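Local coordinates for protein enoyl-CoA hydratase/isomerase (Mycobacterium abscessus, PDB 3QXZ) that probably catalyses the hydration or double-bond isomerisation of enoyl-CoA thioesters, as a member of the crotonase-like enoyl-CoA hydratase/isomerase family, at residues G16-T21 with P50-I55; T99-A104 with L118-R123; P61-S66 with N106-G111. One frame throughout, in Å; residues are numbered along the deposited sequence.

Interaction 1 (G16-T21 with P50-I55). With K (potassium ion), chain D; EDO (1,2-ethanediol), chain H.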
# COMPACT_ATOMS: atom_id res chain seq x y z
N GLY A 16 20.92 -21.46 13.43
CA GLY A 16 19.52 -21.17 13.17
C GLY A 16 19.22 -20.39 11.91
O GLY A 16 18.05 -20.16 11.62
N VAL A 17 20.25 -19.99 11.15
CA VAL A 17 20.06 -19.20 9.94
C VAL A 17 20.58 -19.97 8.73
O VAL A 17 21.74 -20.42 8.71
CB VAL A 17 20.73 -17.80 10.06
CG1 VAL A 17 20.60 -17.01 8.74
CG2 VAL A 17 20.13 -17.01 11.24
N ALA A 18 19.71 -20.16 7.74
CA ALA A 18 20.08 -20.78 6.48
C ALA A 18 20.33 -19.71 5.43
O ALA A 18 19.49 -18.83 5.23
CB ALA A 18 18.98 -21.75 5.99
N VAL A 19 21.48 -19.78 4.77
CA VAL A 19 21.79 -18.86 3.68
C VAL A 19 21.78 -19.64 2.38
O VAL A 19 22.53 -20.63 2.22
CB VAL A 19 23.17 -18.14 3.88
CG1 VAL A 19 23.43 -17.18 2.73
CG2 VAL A 19 23.19 -17.40 5.21
N LEU A 20 20.92 -19.22 1.46
CA LEU A 20 20.87 -19.71 0.09
C LEU A 20 21.52 -18.71 -0.84
O LEU A 20 21.15 -17.52 -0.83
CB LEU A 20 19.43 -19.94 -0.34
CG LEU A 20 18.66 -21.03 0.41
CD1 LEU A 20 17.22 -21.01 -0.01
CD2 LEU A 20 19.27 -22.42 0.11
N THR A 21 22.48 -19.18 -1.65
CA THR A 21 23.19 -18.30 -2.57
C THR A 21 22.97 -18.74 -4.01
O THR A 21 23.22 -19.91 -4.35
CB THR A 21 24.70 -18.28 -2.26
OG1 THR A 21 24.90 -17.91 -0.89
CG2 THR A 21 25.41 -17.26 -3.15
N PRO A 50 13.07 -27.82 11.82
CA PRO A 50 12.78 -27.02 13.02
C PRO A 50 13.98 -26.19 13.48
O PRO A 50 13.79 -25.18 14.17
CB PRO A 50 12.45 -28.09 14.08
CG PRO A 50 13.15 -29.30 13.62
CD PRO A 50 13.05 -29.27 12.12
N ALA A 51 15.17 -26.59 13.07
CA ALA A 51 16.40 -25.91 13.46
C ALA A 51 16.62 -24.61 12.69
O ALA A 51 17.46 -23.80 13.06
CB ALA A 51 17.59 -26.83 13.29
N VAL A 52 15.89 -24.44 11.59
CA VAL A 52 16.05 -23.25 10.74
C VAL A 52 15.00 -22.20 11.13
O VAL A 52 13.79 -22.40 10.92
CB VAL A 52 15.99 -23.58 9.25
CG1 VAL A 52 16.02 -22.28 8.40
CG2 VAL A 52 17.15 -24.50 8.82
N ARG A 53 15.48 -21.11 11.71
CA ARG A 53 14.63 -20.01 12.18
C ARG A 53 14.37 -18.95 11.11
O ARG A 53 13.30 -18.31 11.12
CB ARG A 53 15.24 -19.35 13.42
CG ARG A 53 15.29 -20.26 14.68
CD ARG A 53 13.90 -20.70 15.19
NE ARG A 53 12.99 -19.58 15.10
CZ ARG A 53 12.97 -18.53 15.91
NH1 ARG A 53 13.70 -18.47 17.03
NH2 ARG A 53 12.15 -17.53 15.61
N VAL A 54 15.34 -18.75 10.22
CA VAL A 54 15.26 -17.71 9.19
C VAL A 54 16.04 -18.20 7.98
O VAL A 54 17.09 -18.86 8.14
CB VAL A 54 15.90 -16.35 9.66
CG1 VAL A 54 15.74 -15.26 8.60
CG2 VAL A 54 15.34 -15.89 10.97
N ILE A 55 15.55 -17.84 6.80
CA ILE A 55 16.23 -18.09 5.54
C ILE A 55 16.66 -16.76 4.94
O ILE A 55 15.85 -15.84 4.82
CB ILE A 55 15.31 -18.83 4.55
CG1 ILE A 55 14.87 -20.18 5.13
CG2 ILE A 55 15.99 -18.99 3.18
CD1 ILE A 55 13.58 -20.75 4.52
K K D . 12.04 -23.91 9.62
C1 EDO H . 9.28 -20.60 12.08
O1 EDO H . 9.20 -19.27 12.59
C2 EDO H . 10.76 -20.94 12.02
O2 EDO H . 11.30 -21.11 13.35
O HOH W 1 10.32 -24.32 11.70
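Leu20 and Ile55 meet through methyl groups at the apolar centre of this contact, CD1 of Leu20 lying 4.0 Å from CG2 of Ile55. The two side chains cross obliquely. Ile55 holds CG2 anti to its backbone N (chi1 -60° for CG1), which turns that methyl to Leu20. Ala18 continues the patch: its CB rests 3.9 Å from CG1 of Val52. Leu46 of helix 33-48 packs on Ala18, Leu20 and Ile55. Val17 and Val54 point to the other face of the sheet, where helix 186-203 lies over them.

The strands are parallel neighbours, with Val17 beside Val54 and Ala18 beside Ile55. With helix 33-48 between them in the chain, strands 17-23 and 54-59 form a beta-alpha-beta unit of the crotonase-like fold. Ala18 N gives a nearly straight bond to Val54 O, 3.0 Å long with 167° at the hydrogen. At Gly16 the ladder is irregular: Gly16 O takes a short bond of 2.7 Å from Arg53 N, and the bond from Val54 N is weak. Gly16 has a positive phi of 85°, and its CA also touches Ala51 O in a CA-H...O contact.

At the polar edge, Val52 O binds the potassium ion at 2.6 Å. Leu46, Asp47, Asp49 and Thr99 also bind this ion, as does a water. Arg53 curls away from the strand, bent at chi2 and chi3. Its NE gives a hydrogen bond of 2.9 Å to O2 of a 1,2-ethanediol, which sits at the guanidinium edge. Its NH2 bonds to Val204 O.

Interaction 2 (T99-A104 with L118-R123). With K (potassium ion), chain D.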
# COMPACT_ATOMS: atom_id res chain seq x y z
N THR A 99 8.55 -19.95 7.86
CA THR A 99 9.87 -19.40 8.20
C THR A 99 10.08 -18.06 7.53
O THR A 99 9.92 -17.97 6.32
CB THR A 99 10.97 -20.39 7.75
OG1 THR A 99 10.72 -21.66 8.38
CG2 THR A 99 12.38 -19.91 8.10
N PRO A 100 10.49 -17.03 8.29
CA PRO A 100 10.82 -15.74 7.68
C PRO A 100 11.93 -15.85 6.64
O PRO A 100 12.88 -16.65 6.81
CB PRO A 100 11.31 -14.91 8.88
CG PRO A 100 10.53 -15.46 10.04
CD PRO A 100 10.52 -16.96 9.77
N VAL A 101 11.78 -15.06 5.57
CA VAL A 101 12.74 -15.05 4.47
C VAL A 101 13.17 -13.61 4.24
O VAL A 101 12.32 -12.73 4.01
CB VAL A 101 12.12 -15.64 3.18
CG1 VAL A 101 13.09 -15.48 2.00
CG2 VAL A 101 11.79 -17.13 3.38
N ILE A 102 14.48 -13.36 4.29
CA ILE A 102 15.06 -12.07 3.99
C ILE A 102 15.88 -12.18 2.71
O ILE A 102 16.73 -13.07 2.59
CB ILE A 102 16.01 -11.63 5.14
CG1 ILE A 102 15.26 -11.54 6.48
CG2 ILE A 102 16.69 -10.28 4.79
CD1 ILE A 102 16.19 -11.37 7.71
N ALA A 103 15.61 -11.30 1.74
CA ALA A 103 16.41 -11.23 0.52
C ALA A 103 17.48 -10.18 0.68
O ALA A 103 17.18 -8.96 0.83
CB ALA A 103 15.51 -10.95 -0.69
N ALA A 104 18.72 -10.65 0.72
CA ALA A 104 19.90 -9.79 0.76
C ALA A 104 20.30 -9.55 -0.69
O ALA A 104 21.06 -10.32 -1.29
CB ALA A 104 21.03 -10.47 1.56
N LEU A 118 10.83 -10.31 -4.71
CA LEU A 118 9.59 -9.76 -4.15
C LEU A 118 8.81 -10.78 -3.33
O LEU A 118 7.87 -10.40 -2.64
CB LEU A 118 8.69 -9.17 -5.24
CG LEU A 118 9.25 -8.00 -6.04
CD1 LEU A 118 8.19 -7.57 -7.06
CD2 LEU A 118 9.71 -6.81 -5.18
N HIS A 119 9.17 -12.07 -3.37
CA HIS A 119 8.47 -13.06 -2.53
C HIS A 119 8.92 -12.97 -1.08
O HIS A 119 8.21 -13.46 -0.20
CB HIS A 119 8.72 -14.48 -3.00
CG HIS A 119 8.12 -14.81 -4.33
ND1 HIS A 119 8.23 -16.06 -4.88
CD2 HIS A 119 7.41 -14.06 -5.20
CE1 HIS A 119 7.60 -16.07 -6.04
NE2 HIS A 119 7.10 -14.87 -6.26
N ALA A 120 10.11 -12.42 -0.83
CA ALA A 120 10.66 -12.39 0.52
C ALA A 120 9.87 -11.44 1.43
O ALA A 120 9.22 -10.49 0.95
CB ALA A 120 12.14 -11.98 0.51
N ASP A 121 9.91 -11.69 2.73
CA ASP A 121 9.26 -10.78 3.68
C ASP A 121 9.91 -9.41 3.71
O ASP A 121 9.24 -8.38 3.83
CB ASP A 121 9.31 -11.40 5.08
CG ASP A 121 8.66 -12.76 5.12
OD1 ASP A 121 7.49 -12.85 4.68
OD2 ASP A 121 9.31 -13.72 5.57
N ILE A 122 11.24 -9.43 3.62
CA ILE A 122 12.07 -8.25 3.87
C ILE A 122 13.15 -8.23 2.78
O ILE A 122 13.70 -9.28 2.41
CB ILE A 122 12.71 -8.37 5.27
CG1 ILE A 122 11.61 -8.35 6.36
CG2 ILE A 122 13.80 -7.28 5.50
CD1 ILE A 122 12.06 -8.94 7.74
N ARG A 123 13.43 -7.04 2.24
CA ARG A 123 14.48 -6.85 1.24
C ARG A 123 15.44 -5.75 1.67
O ARG A 123 15.03 -4.66 2.06
CB ARG A 123 13.89 -6.46 -0.13
CG ARG A 123 13.46 -7.66 -0.97
CD ARG A 123 12.54 -7.29 -2.16
NE ARG A 123 11.29 -6.72 -1.66
CZ ARG A 123 10.35 -7.41 -1.05
NH1 ARG A 123 10.42 -8.74 -0.93
NH2 ARG A 123 9.33 -6.76 -0.52
K K D . 12.04 -23.91 9.62
O HOH W 1 10.32 -24.32 11.70
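Val101 and Ala120 lead into a short parallel pairing, in which Ile102 lies beside Ile122 and Ala103 beside Arg123, their CA atoms 4.8 Å apart in the second pair. Ala103 N bonds to Ile122 O at 2.9 Å and 165°. Val101 O accepts from Asp121 N, and weakly from Ile122 N.

Asp121 extends the ladder with its side chain. Its OD2 accepts a hydrogen bond of 2.8 Å from Val101 N. The N-H arrives on the anti side of the carboxylate, 24° out of its plane. With CG beside its own backbone N (chi1 -58°), Asp121 can use both its N-H and its carboxylate on Val101. OD2 also forms a salt bridge with Lys213, and OD1 accepts from Trp217 NE1. These partners fix the rotation of a buried carboxylate, and the lysine probably favours its charged form.

The apolar contacts are small. Ala120 CB sits 3.7 Å from Ala103 CB and 3.9 Å from Val101 CG1. On the other face, Ile102 and Ile122 approach through their CG2 methyls. Arg123 lays CG against Ala103 CB and then bends at chi3. Its NH1 reaches back 2.8 Å to Ala120 O, from above the carbonyl plane, and its NE bonds to Leu179 O.

Thr99 OG1 joins the potassium site at the start of the strand. Strand 54-59 flanks strand 101-105 on its other side, so this contact lies within the main sheet of the crotonase-like fold. Helix 186-203 packs on Ile102 and Ile122, helix 151-165 on Arg123, and Ala160 of a neighbouring subunit on Asp121.

Interaction 3 (P61-S66 with N106-G111)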
# COMPACT_ATOMS: atom_id res chain seq x y z
N PRO A 61 28.47 -12.33 -5.50
CA PRO A 61 28.80 -11.00 -6.00
C PRO A 61 29.36 -11.04 -7.43
O PRO A 61 30.04 -12.01 -7.78
CB PRO A 61 29.85 -10.50 -5.00
CG PRO A 61 29.47 -11.16 -3.73
CD PRO A 61 29.01 -12.56 -4.14
N PRO A 62 29.12 -9.99 -8.23
CA PRO A 62 28.55 -8.70 -7.85
C PRO A 62 27.03 -8.58 -8.00
O PRO A 62 26.49 -7.49 -7.81
CB PRO A 62 29.24 -7.74 -8.83
CG PRO A 62 29.36 -8.56 -10.08
CD PRO A 62 29.55 -10.00 -9.65
N ALA A 63 26.34 -9.66 -8.34
CA ALA A 63 24.91 -9.54 -8.65
C ALA A 63 24.04 -10.33 -7.67
O ALA A 63 24.52 -11.23 -6.97
CB ALA A 63 24.67 -10.01 -10.07
N PHE A 64 22.74 -10.02 -7.64
CA PHE A 64 21.80 -10.90 -6.99
C PHE A 64 21.35 -11.95 -8.01
O PHE A 64 21.69 -13.13 -7.88
CB PHE A 64 20.62 -10.10 -6.40
CG PHE A 64 19.55 -10.96 -5.76
CD1 PHE A 64 19.73 -11.50 -4.48
CD2 PHE A 64 18.36 -11.23 -6.44
CE1 PHE A 64 18.74 -12.29 -3.89
CE2 PHE A 64 17.37 -12.03 -5.87
CZ PHE A 64 17.55 -12.56 -4.58
N CYS A 65 20.61 -11.53 -9.05
CA CYS A 65 20.15 -12.44 -10.10
C CYS A 65 19.77 -11.61 -11.31
O CYS A 65 18.89 -10.76 -11.25
CB CYS A 65 18.95 -13.28 -9.62
SG CYS A 65 18.21 -14.29 -10.91
N SER A 66 20.47 -11.85 -12.42
CA SER A 66 20.27 -11.09 -13.65
C SER A 66 19.01 -11.50 -14.42
O SER A 66 18.72 -10.93 -15.47
CB SER A 66 21.49 -11.21 -14.56
OG SER A 66 21.70 -12.58 -14.90
N ASN A 106 22.20 -8.13 -2.99
CA ASN A 106 23.56 -7.57 -2.94
C ASN A 106 24.02 -6.88 -4.21
O ASN A 106 25.12 -6.36 -4.27
CB ASN A 106 24.55 -8.69 -2.60
CG ASN A 106 24.45 -9.83 -3.56
OD1 ASN A 106 23.44 -10.54 -3.58
ND2 ASN A 106 25.47 -10.00 -4.44
N GLY A 107 23.19 -6.92 -5.25
CA GLY A 107 23.52 -6.30 -6.53
C GLY A 107 22.38 -6.52 -7.51
O GLY A 107 21.24 -6.77 -7.09
N HIS A 108 22.67 -6.44 -8.80
CA HIS A 108 21.63 -6.41 -9.84
C HIS A 108 20.58 -7.47 -9.65
O HIS A 108 20.90 -8.64 -9.42
CB HIS A 108 22.25 -6.61 -11.23
CG HIS A 108 23.44 -5.74 -11.48
ND1 HIS A 108 23.44 -4.39 -11.22
CD2 HIS A 108 24.67 -6.03 -11.98
CE1 HIS A 108 24.61 -3.87 -11.56
NE2 HIS A 108 25.37 -4.85 -12.02
N ALA A 109 19.33 -7.04 -9.76
CA ALA A 109 18.19 -7.96 -9.72
C ALA A 109 17.23 -7.54 -10.82
O ALA A 109 16.58 -6.49 -10.72
CB ALA A 109 17.52 -7.96 -8.35
N ILE A 110 17.17 -8.34 -11.88
CA ILE A 110 16.47 -7.95 -13.11
C ILE A 110 15.44 -9.02 -13.49
O ILE A 110 15.74 -10.22 -13.42
CB ILE A 110 17.48 -7.78 -14.30
CG1 ILE A 110 18.59 -6.76 -13.96
CG2 ILE A 110 16.76 -7.45 -15.61
CD1 ILE A 110 18.12 -5.37 -13.83
N GLY A 111 14.24 -8.60 -13.88
CA GLY A 111 13.23 -9.53 -14.39
C GLY A 111 12.82 -10.51 -13.31
O GLY A 111 12.43 -10.08 -12.21
O HOH W 2 25.52 -5.09 -8.75
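Phe64 and Asn106 meet with the amide oxygen at the ring edge. OD1 of Asn106 lies in the plane of the phenyl ring, 3.9 Å from CD1 of Phe64. The ring and amide planes are 65° apart. Across the ring, CD2 of Phe64 touches Ala109 CB, also at 3.9 Å, in an oblique approach. A chi1 of 177° sets the Phe64 ring opposite its backbone N and turns it off the paired backbones. Ala117 of helix 112-117 packs against it. One face of the His108 ring has a water over its centre. That water donates to Pro62 O and accepts from His108 N, so it bridges the two segments. His108 ND1 is paired with Arg130 N.

Asn106 ties the segments together by its amide. Its ND2 donates to Ala63 O at 3.0 Å, from well above the carbonyl plane. Its OD1 accepts from Gly59 N, and weakly from Thr58 OG1. The amide orientation is therefore set from both ends.

Segment 61-66 turns a corner at Phe64; beyond it Cys65 pairs in parallel with Ala109. His108 O receives two bonds at the corner. Phe64 N comes in bent and tilted, whereas Cys65 N lies in the carbonyl plane, 2.9 Å from His108 O. Farther on, Ile110 N reaches Cys65 O at 3.0 Å, with 161° at the hydrogen. Gly107 CA makes a CA-H...O contact of 3.4 Å with Pro62 O; the glycine lets the backbones come this close.

In crotonase-family enzymes two backbone N-H groups form the oxyanion hole for the thioester carbonyl. Segment 61-66 follows strand 54-59 and 106-111 leads into helix 112-117, an arrangement consistent with that region. The shared carbonyl of His108 and the amide of Asn106 would help fix the spacing of the two segments.

From the N terminus, interaction 1 comes first. It closes the excursion through helix 33-48 by pairing strand 17-23 with strand 54-59. The chain then runs into 61-66, which opens interaction 3. Segment 99-104 follows and opens interaction 2 before 106-111 closes interaction 3. Segment 118-123 closes interaction 2 last, so these two cross, while interaction 1 precedes both. Ile55 and Ile102 bond through their backbones, making interactions 1 and 2 neighbours in one sheet. Both also supply ligands to the same potassium ion. Interaction 3 joins the loop after strand 54-59 to strand 108-110, and Phe64 packs on Ala104 of interaction 2.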